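Long-range contacts in hypothetical protein SpyM3_0169 (Streptococcus pyogenes, PDB 1PG6), which is of unknown function but belongs to the AIM24 family of the cupin clan and binds calcium ions in the crystal: residues Tyr113-Gly118 with Leu158-Phe163; Gly164-Ile169 with Glu219-Ser224. All blocks are in the same frame, centred on the assembly; numbering follows the deposited sequence.

Interactions 1 and 2 pair the same kind of element, the beta strand, in two ways: across facing sheets and side by side within one. Interaction 1 is buried near the centre of the molecule: leucine and alanine side chains from two different sheets face each other, with a single cross-segment hydrogen bond beside a calcium ion. Interaction 2 lies toward the surface and joins neighbouring strands of one sheet by a ladder of backbone bonds flanked by side chains of mixed exposure. Strands 113-116 and 219-223 belong to the same sheet, separated by strand 183-187, while 158-163 leads directly into 164-169. The rings of Tyr113 and Tyr221 touch, joining the two contacts.

Interaction 1. Residues Tyr113-Gly118 with Leu158-Phe163; sequences YRLNDG and LLANSF. With CA (calcium ion), chain B.
Leu115 and Leu158 meet tip to tip, the CD2 methyl of Leu115 lying 3.9 Å from the CD2 methyl of Leu158 and about as far from its CD1. Two antiparallel sheets pack face to face here, consistent with the cupin-like beta fold of the AIM24 family: strand 113-116 belongs to one six-stranded sheet and strand 158-161 to another. Their segment axes approach to 9.1 Å at an angle of 32°, so side chains, not backbones, fill the interface. Leu158 carries its CG opposite the backbone N (chi1 160°), which drops both its methyls onto Leu115. The same CD2 of Leu115 also reaches Ala160, 4.0 Å from its CB, where the short side chain completes the apolar row. At the other end Leu158 CD2 rests 4.2 Å from Tyr113 CB. Neighbouring strands enclose this layer: Met150 and Ala185 press on Leu115 from within its own sheet, Thr152 touches both leucines, and Val104 meets Ala160.

Where the strands give way to loops, the chemistry turns polar. Asn161 ND2 donates to the backbone O of Gly118 over 3.0 Å, a somewhat bent bond (146° at the hydrogen) that lies out of both the amide and the carbonyl planes. The other branch of this amide is held by the metal: OD1 binds the calcium ion at 2.7 Å. One planar group is thus gripped at both ends, which fixes its rotation, and the cation would be expected to polarise the amide and make its N-H a better donor. Ser162 anchors the same calcium through its backbone O, while Ser162 OG is hydrogen-bonded to Gly164 O and Gln102 N. Thr99 also binds the ion, whose coordination includes a water oxygen 2.5 Å from the calcium.

Interaction 2. Residues Gly164-Ile169 with Glu219-Ser224; sequences GSIKKI and EIYIQS
The carbonyl oxygen of Ile169 is approached by two donors: Ile220 N bonds to Ile169 O at 2.8 Å, and the CA-H of Glu219 adds a weaker contact, with CA 3.3 Å from that oxygen. Ile169 N in turn donates to Ile220 O, and Lys167 and Ile222 exchange a second reciprocal pair. Beyond the last bridge, Ser165 N donates to the hydroxyl of Ser224 (2.9 Å from N to OG), while Ser224 N returns a more bent bond to Ser165 O, 133° at the hydrogen.

These bonds join strand 166-171 antiparallel to strand 219-223; it is the outermost strand of a six-stranded sheet within this chain. On one face, Lys168 runs fully extended alongside Tyr221, its CG 3.7 Å from ring atom CE1. Ile166 meets the same ring at its edge, CG2 lying in the ring plane 4.0 Å from Tyr221 CD1. Val104 and Leu106 of the facing sheet touch Ile166 and Tyr221 respectively. Farther along, Lys168 CE packs 3.5 Å from Glu219 CG, yet the lysine nitrogen makes no salt bridge there; Glu219 OE1 instead pairs with Lys111.

On the opposite face Ile222 holds CG1 between its backbone N and carbonyl carbon (chi1 62°), which brings that branch against Lys167 CB and sends CD1 to within 3.9 Å of Ile169 CD1. Met176 and Ile178 of strand 174-179 cover this aliphatic side, Met176 touching Ile169 and Ile178 touching both Ile220 and Ile222.

Interaction 1. Residues Tyr113-Gly118 with Leu158-Phe163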
loop_
_atom_site.group_PDB
_atom_site.type_symbol
_atom_site.label_atom_id
_atom_site.label_comp_id
_atom_site.label_asym_id
_atom_site.label_seq_id
_atom_site.Cartn_x
_atom_site.Cartn_y
_atom_site.Cartn_z
ATOM N N TYR A 113 -5.743 -5.327 7.727
ATOM C CA TYR A 113 -6.219 -4.791 6.461
ATOM C C TYR A 113 -5.556 -5.393 5.238
ATOM O O TYR A 113 -4.488 -5.999 5.323
ATOM C CB TYR A 113 -5.989 -3.275 6.419
ATOM C CG TYR A 113 -6.648 -2.507 7.542
ATOM C CD1 TYR A 113 -6.039 -2.397 8.797
ATOM C CD2 TYR A 113 -7.908 -1.937 7.368
ATOM C CE1 TYR A 113 -6.675 -1.742 9.852
ATOM C CE2 TYR A 113 -8.554 -1.285 8.414
ATOM C CZ TYR A 113 -7.939 -1.193 9.649
ATOM O OH TYR A 113 -8.601 -0.585 10.686
ATOM N N ARG A 114 -6.215 -5.209 4.098
ATOM C CA ARG A 114 -5.706 -5.640 2.812
ATOM C C ARG A 114 -5.560 -4.321 2.047
ATOM O O ARG A 114 -6.323 -3.375 2.280
ATOM C CB ARG A 114 -6.699 -6.565 2.096
ATOM C CG ARG A 114 -7.033 -7.847 2.862
ATOM C CD ARG A 114 -7.811 -8.818 1.981
ATOM N NE ARG A 114 -8.514 -9.860 2.741
ATOM C CZ ARG A 114 -7.952 -10.970 3.211
ATOM N NH1 ARG A 114 -6.662 -11.210 3.010
ATOM N NH2 ARG A 114 -8.686 -11.848 3.879
ATOM N N LEU A 115 -4.571 -4.244 1.166
ATOM C CA LEU A 115 -4.338 -3.028 0.396
ATOM C C LEU A 115 -4.000 -3.327 -1.045
ATOM O O LEU A 115 -3.366 -4.335 -1.355
ATOM C CB LEU A 115 -3.171 -2.226 0.974
ATOM C CG LEU A 115 -3.045 -2.004 2.478
ATOM C CD1 LEU A 115 -2.496 -3.256 3.130
ATOM C CD2 LEU A 115 -2.099 -0.833 2.727
ATOM N N ASN A 116 -4.421 -2.428 -1.924
ATOM C CA ASN A 116 -4.134 -2.547 -3.345
ATOM C C ASN A 116 -2.718 -2.077 -3.618
ATOM O O ASN A 116 -2.105 -1.415 -2.783
ATOM C CB ASN A 116 -5.089 -1.675 -4.148
ATOM C CG ASN A 116 -6.326 -2.410 -4.564
ATOM O OD1 ASN A 116 -7.439 -1.885 -4.477
ATOM N ND2 ASN A 116 -6.148 -3.637 -5.026
ATOM N N ASP A 117 -2.221 -2.414 -4.806
ATOM C CA ASP A 117 -0.891 -2.009 -5.234
ATOM C C ASP A 117 -0.799 -0.497 -5.265
ATOM O O ASP A 117 -1.670 0.188 -5.817
ATOM C CB ASP A 117 -0.567 -2.529 -6.637
ATOM C CG ASP A 117 -0.077 -3.957 -6.635
ATOM O OD1 ASP A 117 0.758 -4.303 -5.769
ATOM O OD2 ASP A 117 -0.514 -4.728 -7.520
ATOM N N GLY A 118 0.271 0.013 -4.677
ATOM C CA GLY A 118 0.493 1.442 -4.652
ATOM C C GLY A 118 -0.057 2.108 -3.413
ATOM O O GLY A 118 0.298 3.244 -3.128
ATOM N N LEU A 158 0.164 0.640 10.387
ATOM C CA LEU A 158 0.251 0.551 8.939
ATOM C C LEU A 158 -0.042 1.947 8.407
ATOM O O LEU A 158 -0.983 2.599 8.862
ATOM C CB LEU A 158 -0.801 -0.415 8.385
ATOM C CG LEU A 158 -1.138 -0.246 6.892
ATOM C CD1 LEU A 158 0.013 -0.776 6.036
ATOM C CD2 LEU A 158 -2.423 -1.002 6.562
ATOM N N LEU A 159 0.774 2.421 7.475
ATOM C CA LEU A 159 0.532 3.723 6.863
ATOM C C LEU A 159 0.160 3.449 5.408
ATOM O O LEU A 159 0.938 2.846 4.668
ATOM C CB LEU A 159 1.783 4.614 6.915
ATOM C CG LEU A 159 2.310 5.036 8.290
ATOM C CD1 LEU A 159 3.481 6.007 8.126
ATOM C CD2 LEU A 159 1.198 5.696 9.091
ATOM N N ALA A 160 -1.041 3.866 5.009
ATOM C CA ALA A 160 -1.508 3.687 3.641
ATOM C C ALA A 160 -1.577 5.074 3.007
ATOM O O ALA A 160 -1.755 6.068 3.710
ATOM C CB ALA A 160 -2.886 3.031 3.629
ATOM N N ASN A 161 -1.425 5.144 1.690
ATOM C CA ASN A 161 -1.451 6.434 0.997
ATOM C C ASN A 161 -2.428 6.385 -0.175
ATOM O O ASN A 161 -2.627 5.339 -0.778
ATOM C CB ASN A 161 -0.051 6.754 0.475
ATOM C CG ASN A 161 0.279 5.977 -0.779
ATOM O OD1 ASN A 161 -0.023 6.423 -1.884
ATOM N ND2 ASN A 161 0.861 4.803 -0.617
ATOM N N SER A 162 -3.015 7.531 -0.509
ATOM C CA SER A 162 -3.968 7.596 -1.613
ATOM C C SER A 162 -3.537 8.524 -2.726
ATOM O O SER A 162 -2.687 9.386 -2.537
ATOM C CB SER A 162 -5.310 8.125 -1.112
ATOM O OG SER A 162 -5.146 9.471 -0.673
ATOM N N PHE A 163 -4.136 8.332 -3.893
ATOM C CA PHE A 163 -3.940 9.241 -5.012
ATOM C C PHE A 163 -5.288 9.972 -4.917
ATOM O O PHE A 163 -6.349 9.382 -5.140
ATOM C CB PHE A 163 -3.848 8.500 -6.341
ATOM C CG PHE A 163 -3.799 9.414 -7.540
ATOM C CD1 PHE A 163 -3.036 10.585 -7.516
ATOM C CD2 PHE A 163 -4.497 9.098 -8.698
ATOM C CE1 PHE A 163 -2.975 11.424 -8.636
ATOM C CE2 PHE A 163 -4.443 9.932 -9.829
ATOM C CZ PHE A 163 -3.682 11.094 -9.797
HETATM CA CA CA B . -0.249 9.058 -2.292
HETATM O O HOH W 1 -0.326 10.615 -0.343
#

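Interaction 2. Residues Gly164-Ile169 with Glu219-Ser224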
loop_
_atom_site.group_PDB
_atom_site.type_symbol
_atom_site.label_atom_id
_atom_site.label_comp_id
_atom_site.label_asym_id
_atom_site.label_seq_id
_atom_site.Cartn_x
_atom_site.Cartn_y
_atom_site.Cartn_z
ATOM N N GLY A 164 -5.251 11.250 -4.564
ATOM C CA GLY A 164 -6.483 11.991 -4.397
ATOM C C GLY A 164 -6.826 12.001 -2.914
ATOM O O GLY A 164 -5.976 11.689 -2.075
ATOM N N SER A 165 -8.064 12.364 -2.590
ATOM C CA SER A 165 -8.519 12.434 -1.201
ATOM C C SER A 165 -9.146 11.122 -0.741
ATOM O O SER A 165 -9.695 10.379 -1.553
ATOM C CB SER A 165 -9.526 13.574 -1.033
ATOM O OG SER A 165 -8.943 14.832 -1.385
ATOM N N ILE A 166 -9.068 10.859 0.563
ATOM C CA ILE A 166 -9.595 9.628 1.158
ATOM C C ILE A 166 -10.955 9.754 1.820
ATOM O O ILE A 166 -11.229 10.723 2.531
ATOM C CB ILE A 166 -8.621 9.068 2.231
ATOM C CG1 ILE A 166 -7.303 8.670 1.573
ATOM C CG2 ILE A 166 -9.252 7.860 2.952
ATOM C CD1 ILE A 166 -6.210 8.291 2.580
ATOM N N LYS A 167 -11.803 8.755 1.587
ATOM C CA LYS A 167 -13.128 8.702 2.187
ATOM C C LYS A 167 -13.239 7.349 2.877
ATOM O O LYS A 167 -12.871 6.322 2.309
ATOM C CB LYS A 167 -14.219 8.828 1.121
ATOM C CG LYS A 167 -15.632 8.759 1.682
ATOM C CD LYS A 167 -16.670 8.952 0.593
ATOM C CE LYS A 167 -18.078 8.904 1.162
ATOM N NZ LYS A 167 -18.379 7.578 1.774
ATOM N N LYS A 168 -13.729 7.355 4.110
ATOM C CA LYS A 168 -13.890 6.124 4.872
ATOM C C LYS A 168 -15.343 5.678 4.803
ATOM O O LYS A 168 -16.254 6.446 5.118
ATOM C CB LYS A 168 -13.485 6.358 6.329
ATOM C CG LYS A 168 -13.664 5.154 7.241
ATOM C CD LYS A 168 -13.373 5.533 8.686
ATOM C CE LYS A 168 -13.576 4.359 9.629
ATOM N NZ LYS A 168 -13.341 4.745 11.049
ATOM N N ILE A 169 -15.553 4.436 4.385
ATOM C CA ILE A 169 -16.894 3.873 4.270
ATOM C C ILE A 169 -16.999 2.679 5.207
ATOM O O ILE A 169 -16.089 1.857 5.279
ATOM C CB ILE A 169 -17.182 3.397 2.824
ATOM C CG1 ILE A 169 -17.048 4.574 1.855
ATOM C CG2 ILE A 169 -18.583 2.795 2.736
ATOM C CD1 ILE A 169 -17.263 4.202 0.405
ATOM N N GLU A 219 -14.331 -1.699 7.367
ATOM C CA GLU A 219 -14.142 -0.399 6.727
ATOM C C GLU A 219 -13.503 -0.520 5.351
ATOM O O GLU A 219 -12.716 -1.427 5.086
ATOM C CB GLU A 219 -13.277 0.512 7.604
ATOM C CG GLU A 219 -13.901 0.899 8.937
ATOM C CD GLU A 219 -14.044 -0.274 9.883
ATOM O OE1 GLU A 219 -13.024 -0.951 10.142
ATOM O OE2 GLU A 219 -15.172 -0.510 10.372
ATOM N N ILE A 220 -13.863 0.408 4.473
ATOM C CA ILE A 220 -13.322 0.454 3.123
ATOM C C ILE A 220 -12.815 1.877 2.932
ATOM O O ILE A 220 -13.568 2.827 3.120
ATOM C CB ILE A 220 -14.412 0.186 2.066
ATOM C CG1 ILE A 220 -14.979 -1.225 2.244
ATOM C CG2 ILE A 220 -13.835 0.354 0.670
ATOM C CD1 ILE A 220 -16.266 -1.451 1.484
ATOM N N TYR A 221 -11.540 2.027 2.588
ATOM C CA TYR A 221 -10.982 3.354 2.357
ATOM C C TYR A 221 -10.846 3.543 0.865
ATOM O O TYR A 221 -10.162 2.773 0.192
ATOM C CB TYR A 221 -9.615 3.496 3.032
ATOM C CG TYR A 221 -9.710 3.491 4.531
ATOM C CD1 TYR A 221 -9.895 4.679 5.244
ATOM C CD2 TYR A 221 -9.691 2.292 5.241
ATOM C CE1 TYR A 221 -10.062 4.668 6.628
ATOM C CE2 TYR A 221 -9.858 2.275 6.625
ATOM C CZ TYR A 221 -10.044 3.456 7.307
ATOM O OH TYR A 221 -10.231 3.419 8.674
ATOM N N ILE A 222 -11.527 4.545 0.334
ATOM C CA ILE A 222 -11.433 4.801 -1.091
ATOM C C ILE A 222 -10.730 6.126 -1.322
ATOM O O ILE A 222 -10.629 6.951 -0.413
ATOM C CB ILE A 222 -12.817 4.843 -1.764
ATOM C CG1 ILE A 222 -13.652 5.979 -1.180
ATOM C CG2 ILE A 222 -13.527 3.510 -1.572
ATOM C CD1 ILE A 222 -14.923 6.258 -1.954
ATOM N N GLN A 223 -10.230 6.312 -2.536
ATOM C CA GLN A 223 -9.536 7.541 -2.899
ATOM C C GLN A 223 -10.331 8.187 -4.031
ATOM O O GLN A 223 -10.998 7.498 -4.790
ATOM C CB GLN A 223 -8.094 7.241 -3.330
ATOM C CG GLN A 223 -7.964 6.371 -4.575
ATOM C CD GLN A 223 -6.523 5.996 -4.895
ATOM O OE1 GLN A 223 -6.198 5.644 -6.035
ATOM N NE2 GLN A 223 -5.659 6.047 -3.893
ATOM N N SER A 224 -10.254 9.509 -4.143
ATOM C CA SER A 224 -11.035 10.227 -5.145
ATOM C C SER A 224 -10.441 10.371 -6.546
ATOM O O SER A 224 -11.010 11.065 -7.385
ATOM C CB SER A 224 -11.418 11.607 -4.610
ATOM O OG SER A 224 -10.272 12.414 -4.453
#